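Local coordinates for protein acyl-CoA dehydrogenase (Slackia heliotrinireducens, PDB 4RM7) that belongs to the acyl-CoA dehydrogenase family, with two mainly helical domains flanking a beta-stranded middle domain, and assembles from four chains, at residues 241-246 with 317-322; 248-253 with 324-329. One frame throughout, in Å; residues are numbered along the deposited sequence.

Contact 1 (241-246 with 317-322); sequences LLEYGR and LSVALM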
loop_
_atom_site.group_PDB
_atom_site.type_symbol
_atom_site.label_atom_id
_atom_site.label_comp_id
_atom_site.label_asym_id
_atom_site.label_seq_id
_atom_site.Cartn_x
_atom_site.Cartn_y
_atom_site.Cartn_z
ATOM N N LEU A 241 -4.102 -21.733 24.613
ATOM C CA LEU A 241 -4.447 -22.746 23.628
ATOM C C LEU A 241 -4.897 -22.139 22.294
ATOM O O LEU A 241 -4.564 -22.657 21.225
ATOM C CB LEU A 241 -5.517 -23.664 24.183
ATOM C CG LEU A 241 -4.870 -24.604 25.190
ATOM C CD1 LEU A 241 -5.910 -25.183 26.109
ATOM C CD2 LEU A 241 -4.126 -25.700 24.457
ATOM N N LEU A 242 -5.624 -21.028 22.359
ATOM C CA LEU A 242 -6.105 -20.371 21.157
ATOM C C LEU A 242 -4.959 -19.776 20.321
ATOM O O LEU A 242 -5.115 -19.553 19.128
ATOM C CB LEU A 242 -7.112 -19.284 21.518
ATOM C CG LEU A 242 -8.326 -19.803 22.281
ATOM C CD1 LEU A 242 -9.264 -18.670 22.626
ATOM C CD2 LEU A 242 -9.033 -20.854 21.457
ATOM N N GLU A 243 -3.802 -19.530 20.925
ATOM C CA GLU A 243 -2.665 -19.114 20.121
ATOM C C GLU A 243 -2.226 -20.217 19.142
ATOM O O GLU A 243 -1.904 -19.933 17.991
ATOM C CB GLU A 243 -1.515 -18.684 21.014
ATOM C CG GLU A 243 -1.831 -17.387 21.757
ATOM C CD GLU A 243 -0.656 -16.855 22.555
ATOM O OE1 GLU A 243 0.440 -16.708 21.974
ATOM O OE2 GLU A 243 -0.835 -16.573 23.764
ATOM N N TYR A 244 -2.236 -21.471 19.575
ATOM C CA TYR A 244 -2.013 -22.564 18.640
ATOM C C TYR A 244 -2.969 -22.444 17.459
ATOM O O TYR A 244 -2.589 -22.668 16.314
ATOM C CB TYR A 244 -2.201 -23.921 19.318
ATOM C CG TYR A 244 -1.178 -24.225 20.376
ATOM C CD1 TYR A 244 0.079 -24.671 20.033
ATOM C CD2 TYR A 244 -1.469 -24.054 21.720
ATOM C CE1 TYR A 244 1.026 -24.941 21.001
ATOM C CE2 TYR A 244 -0.528 -24.324 22.703
ATOM C CZ TYR A 244 0.716 -24.774 22.336
ATOM O OH TYR A 244 1.660 -25.056 23.297
ATOM N N GLY A 245 -4.213 -22.079 17.736
ATOM C CA GLY A 245 -5.198 -21.950 16.675
ATOM C C GLY A 245 -4.787 -20.911 15.644
ATOM O O GLY A 245 -5.085 -21.045 14.464
ATOM N N ARG A 246 -4.086 -19.870 16.089
ATOM C CA ARG A 246 -3.591 -18.855 15.181
ATOM C C ARG A 246 -2.467 -19.405 14.308
ATOM O O ARG A 246 -2.401 -19.096 13.119
ATOM C CB ARG A 246 -3.106 -17.633 15.948
ATOM C CG ARG A 246 -4.207 -16.947 16.676
ATOM C CD ARG A 246 -3.803 -15.639 17.233
ATOM N NE ARG A 246 -4.877 -15.140 18.081
ATOM C CZ ARG A 246 -4.731 -14.810 19.354
ATOM N NH1 ARG A 246 -3.545 -14.898 19.934
ATOM N NH2 ARG A 246 -5.774 -14.381 20.038
ATOM N N LEU A 317 4.467 -12.422 21.308
ATOM C CA LEU A 317 4.630 -11.424 20.262
ATOM C C LEU A 317 4.861 -12.046 18.895
ATOM O O LEU A 317 4.385 -11.517 17.890
ATOM C CB LEU A 317 5.786 -10.512 20.581
ATOM C CG LEU A 317 5.972 -9.362 19.597
ATOM C CD1 LEU A 317 4.660 -8.568 19.480
ATOM C CD2 LEU A 317 7.078 -8.492 20.129
ATOM N N SER A 318 5.596 -13.155 18.857
ATOM C CA SER A 318 5.822 -13.861 17.595
ATOM C C SER A 318 4.494 -14.246 16.954
ATOM O O SER A 318 4.286 -14.030 15.766
ATOM C CB SER A 318 6.656 -15.125 17.801
ATOM O OG SER A 318 7.957 -14.837 18.256
ATOM N N VAL A 319 3.604 -14.823 17.756
ATOM C CA VAL A 319 2.308 -15.285 17.275
ATOM C C VAL A 319 1.423 -14.105 16.869
ATOM O O VAL A 319 0.695 -14.166 15.885
ATOM C CB VAL A 319 1.616 -16.141 18.348
ATOM C CG1 VAL A 319 0.129 -16.343 18.031
ATOM C CG2 VAL A 319 2.347 -17.485 18.490
ATOM N N ALA A 320 1.520 -13.012 17.606
ATOM C CA ALA A 320 0.753 -11.823 17.265
ATOM C C ALA A 320 1.232 -11.197 15.942
ATOM O O ALA A 320 0.418 -10.757 15.130
ATOM C CB ALA A 320 0.831 -10.808 18.410
ATOM N N LEU A 321 2.541 -11.150 15.723
ATOM C CA LEU A 321 3.074 -10.517 14.513
ATOM C C LEU A 321 2.746 -11.374 13.291
ATOM O O LEU A 321 2.310 -10.871 12.274
ATOM C CB LEU A 321 4.588 -10.287 14.624
ATOM C CG LEU A 321 5.042 -9.272 15.681
ATOM C CD1 LEU A 321 6.557 -9.140 15.678
ATOM C CD2 LEU A 321 4.379 -7.912 15.462
HETATM N N MSE A 322 2.950 -12.678 13.422
HETATM C CA MSE A 322 2.520 -13.662 12.445
HETATM C C MSE A 322 1.040 -13.503 12.071
HETATM O O MSE A 322 0.705 -13.396 10.907
HETATM C CB MSE A 322 2.774 -15.071 12.999
HETATM C CG MSE A 322 2.285 -16.183 12.114
HETATM SE SE MSE A 322 1.959 -17.785 13.148
HETATM C CE MSE A 322 0.301 -17.182 14.007
#
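Glu243 and Val319 face each other with their CA atoms 6.9 Å apart, where helices 241-246 and 317-322 run in broadly the same direction, inclined at 38° with their axes 10.1 Å apart. Val319 projects toward the other helix and meets both Glu243 and Arg246. With CG1 anti to the backbone N (chi1 165°), this methyl lies against both residues, 4.1 Å from Glu243 CB and from Arg246 CB alike. It also touches Arg246 CD and lies at the edge of the guanidinium, near its plane. The arginine and valine side chains cross at about a right angle. The arginine chain is extended from CG to NE, and NE finds its polar partner outside the two segments, in a hydrogen bond to Asp366 O. The extended chain of Glu243 brings OE1 against the isopropyl group of Val319, with Glu243 OE1 3.9 Å from Val319 CB and about as near to both methyls. This is a van der Waals meeting of an oxygen with a branched carbon, and no hydrogen bond joins the two segments.

One turn on, Met322, modelled as selenomethionine, reaches across and then folds at its last torsion (chi3 74°). The bend sets CE against the backbone of Arg246, 3.4 Å from Arg246 O, and 3.9 Å from Arg246 CB. The same residue packs on Val302 and Ala305, while Tyr309 touches both Glu243 and Val319, so helix 282-311 closes one side of the contact. Met372 of helix 369-386 rests on Arg246. All four touching residues are buried, as expected for packing inside the helical bundle that forms the C-terminal domain of the acyl-CoA dehydrogenase fold.

Contact 2 (248-253 with 324-329); sequences FTCAAA and YYVPKA
Two oxygens grip the hydroxyl of Thr249: Gly245 O, one turn back in the same helix, and the carboxylate oxygen Asp366 OD2, which ties the helix to the chain beyond helix 351-362. The next residue, Cys250, meets the partner helix through its sulfur and its carbonyl oxygen, within the C-terminal helical bundle of this acyl-CoA dehydrogenase. Helices 248-253 and 324-329 run in a similar direction, inclined at 32°, and their axes come within 9.0 Å. The backbones approach closely at Ala253 and Pro327, whose CA atoms are 5.9 Å apart, a spacing that small side chains and a compact ring allow.

Cys250 works with its sulfur. Because SG sits beside the backbone N, opposite the carbonyl carbon (chi1 -69°), it comes up to the branch point of Val326, 4.1 Å from Val326 CB. It also meets the proline ring, with Cys250 SG 4.2 Å from Pro327 CD. These are apolar contacts, and no hydrogen bond crosses between the segments. Pro327 has no N-H to give to the turn before it, and helix 324-329 is kinked here.

Tyr362 of helix 351-362 packs on Thr249, Ala253 and Pro327, covering both helices at once, and Val302 of helix 282-311 touches Cys250. Farther round helix 324-329, Tyr324 OH hydrogen-bonds Glu290 OE1 of the second subunit, so the helix that meets 248-253 also faces a neighbouring chain.

Val326 points directly into the contact. Its CG1, anti to the backbone N, comes to 3.8 Å from Cys250 O, and the same methyl bridges to the next turn, where Val326 CG1 and Ala253 CB lie 4.1 Å apart.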
loop_
_atom_site.group_PDB
_atom_site.type_symbol
_atom_site.label_atom_id
_atom_site.label_comp_id
_atom_site.label_asym_id
_atom_site.label_seq_id
_atom_site.Cartn_x
_atom_site.Cartn_y
_atom_site.Cartn_z
ATOM N N PHE A 248 -2.064 -22.569 13.392
ATOM C CA PHE A 248 -2.788 -23.427 12.470
ATOM C C PHE A 248 -3.432 -22.648 11.341
ATOM O O PHE A 248 -3.310 -23.020 10.177
ATOM C CB PHE A 248 -3.860 -24.215 13.214
ATOM C CG PHE A 248 -3.307 -25.245 14.134
ATOM C CD1 PHE A 248 -1.964 -25.602 14.060
ATOM C CD2 PHE A 248 -4.120 -25.861 15.081
ATOM C CE1 PHE A 248 -1.451 -26.554 14.910
ATOM C CE2 PHE A 248 -3.612 -26.821 15.942
ATOM C CZ PHE A 248 -2.276 -27.167 15.866
ATOM N N THR A 249 -4.114 -21.569 11.691
ATOM C CA THR A 249 -4.824 -20.776 10.702
ATOM C C THR A 249 -3.859 -20.118 9.725
ATOM O O THR A 249 -4.108 -20.053 8.516
ATOM C CB THR A 249 -5.689 -19.721 11.383
ATOM O OG1 THR A 249 -6.800 -20.378 11.982
ATOM C CG2 THR A 249 -6.212 -18.727 10.387
ATOM N N CYS A 250 -2.726 -19.669 10.240
ATOM C CA CYS A 250 -1.740 -19.044 9.377
ATOM C C CYS A 250 -1.062 -20.073 8.464
ATOM O O CYS A 250 -0.822 -19.795 7.288
ATOM C CB CYS A 250 -0.724 -18.259 10.213
ATOM S SG CYS A 250 -1.513 -16.781 10.967
ATOM N N ALA A 251 -0.795 -21.267 8.985
ATOM C CA ALA A 251 -0.278 -22.344 8.154
ATOM C C ALA A 251 -1.263 -22.695 7.018
ATOM O O ALA A 251 -0.852 -22.965 5.886
ATOM C CB ALA A 251 0.025 -23.571 9.010
ATOM N N ALA A 252 -2.562 -22.679 7.317
ATOM C CA ALA A 252 -3.564 -22.917 6.289
ATOM C C ALA A 252 -3.551 -21.797 5.262
ATOM O O ALA A 252 -3.663 -22.050 4.062
ATOM C CB ALA A 252 -4.981 -23.068 6.906
ATOM N N ALA A 253 -3.418 -20.557 5.728
ATOM C CA ALA A 253 -3.421 -19.417 4.818
ATOM C C ALA A 253 -2.223 -19.493 3.860
ATOM O O ALA A 253 -2.339 -19.248 2.652
ATOM C CB ALA A 253 -3.402 -18.143 5.597
ATOM N N TYR A 324 -0.881 -11.014 12.428
ATOM C CA TYR A 324 -1.161 -9.692 11.876
ATOM C C TYR A 324 -0.842 -9.668 10.391
ATOM O O TYR A 324 -1.540 -9.048 9.596
ATOM C CB TYR A 324 -0.345 -8.609 12.610
ATOM C CG TYR A 324 -0.593 -7.191 12.128
ATOM C CD1 TYR A 324 -1.697 -6.475 12.557
ATOM C CD2 TYR A 324 0.289 -6.565 11.256
ATOM C CE1 TYR A 324 -1.927 -5.174 12.128
ATOM C CE2 TYR A 324 0.073 -5.247 10.813
ATOM C CZ TYR A 324 -1.035 -4.565 11.253
ATOM O OH TYR A 324 -1.266 -3.275 10.812
ATOM N N TYR A 325 0.217 -10.367 10.016
ATOM C CA TYR A 325 0.746 -10.215 8.690
ATOM C C TYR A 325 0.153 -11.204 7.683
ATOM O O TYR A 325 -0.165 -10.831 6.559
ATOM C CB TYR A 325 2.280 -10.360 8.723
ATOM C CG TYR A 325 2.901 -10.314 7.339
ATOM C CD1 TYR A 325 3.151 -9.093 6.696
ATOM C CD2 TYR A 325 3.215 -11.481 6.666
ATOM C CE1 TYR A 325 3.713 -9.046 5.415
ATOM C CE2 TYR A 325 3.796 -11.447 5.383
ATOM C CZ TYR A 325 4.035 -10.228 4.764
ATOM O OH TYR A 325 4.610 -10.204 3.510
ATOM N N VAL A 326 0.004 -12.454 8.090
ATOM C CA VAL A 326 -0.122 -13.539 7.125
ATOM C C VAL A 326 -1.467 -13.627 6.399
ATOM O O VAL A 326 -1.466 -13.748 5.182
ATOM C CB VAL A 326 0.199 -14.914 7.786
ATOM C CG1 VAL A 326 -0.114 -16.084 6.820
ATOM C CG2 VAL A 326 1.676 -14.944 8.167
ATOM N N PRO A 327 -2.603 -13.575 7.121
ATOM C CA PRO A 327 -3.854 -13.695 6.361
ATOM C C PRO A 327 -4.034 -12.567 5.349
ATOM O O PRO A 327 -4.472 -12.822 4.224
ATOM C CB PRO A 327 -4.934 -13.637 7.449
ATOM C CG PRO A 327 -4.249 -14.134 8.685
ATOM C CD PRO A 327 -2.852 -13.568 8.579
ATOM N N LYS A 328 -3.669 -11.342 5.710
ATOM C CA LYS A 328 -3.824 -10.253 4.753
ATOM C C LYS A 328 -2.862 -10.468 3.577
ATOM O O LYS A 328 -3.241 -10.302 2.411
ATOM C CB LYS A 328 -3.579 -8.910 5.415
ATOM C CG LYS A 328 -3.873 -7.734 4.522
ATOM C CD LYS A 328 -3.306 -6.493 5.121
ATOM C CE LYS A 328 -3.992 -5.262 4.575
ATOM N NZ LYS A 328 -3.378 -4.017 5.134
ATOM N N ALA A 329 -1.626 -10.865 3.879
ATOM C CA ALA A 329 -0.661 -11.166 2.826
ATOM C C ALA A 329 -1.174 -12.291 1.946
ATOM O O ALA A 329 -1.055 -12.232 0.719
ATOM C CB ALA A 329 0.669 -11.528 3.407
#

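Overall arrangement
Contacts 1 and 2 are successive steps along one helix pair, 234-270 with 316-341, their centres 10 Å apart. Along the chain the order is 241-246, 248-253, 317-322, 324-329, so each contact joins an early segment to a late one across helix 282-311 and the connections on its two sides. Selenomethionine Met322 links the steps, its CE 3.6 Å from Cys250 SG. Both contacts are buried in the C-terminal domain and together make a continuous seam, with charged side chains in contact 1 and small apolar ones in contact 2. Helix 234-270 meets helix 90-103 at both levels, joining the bundle to the N-terminal domain, while helix 316-341 carries residues that touch the second subunit.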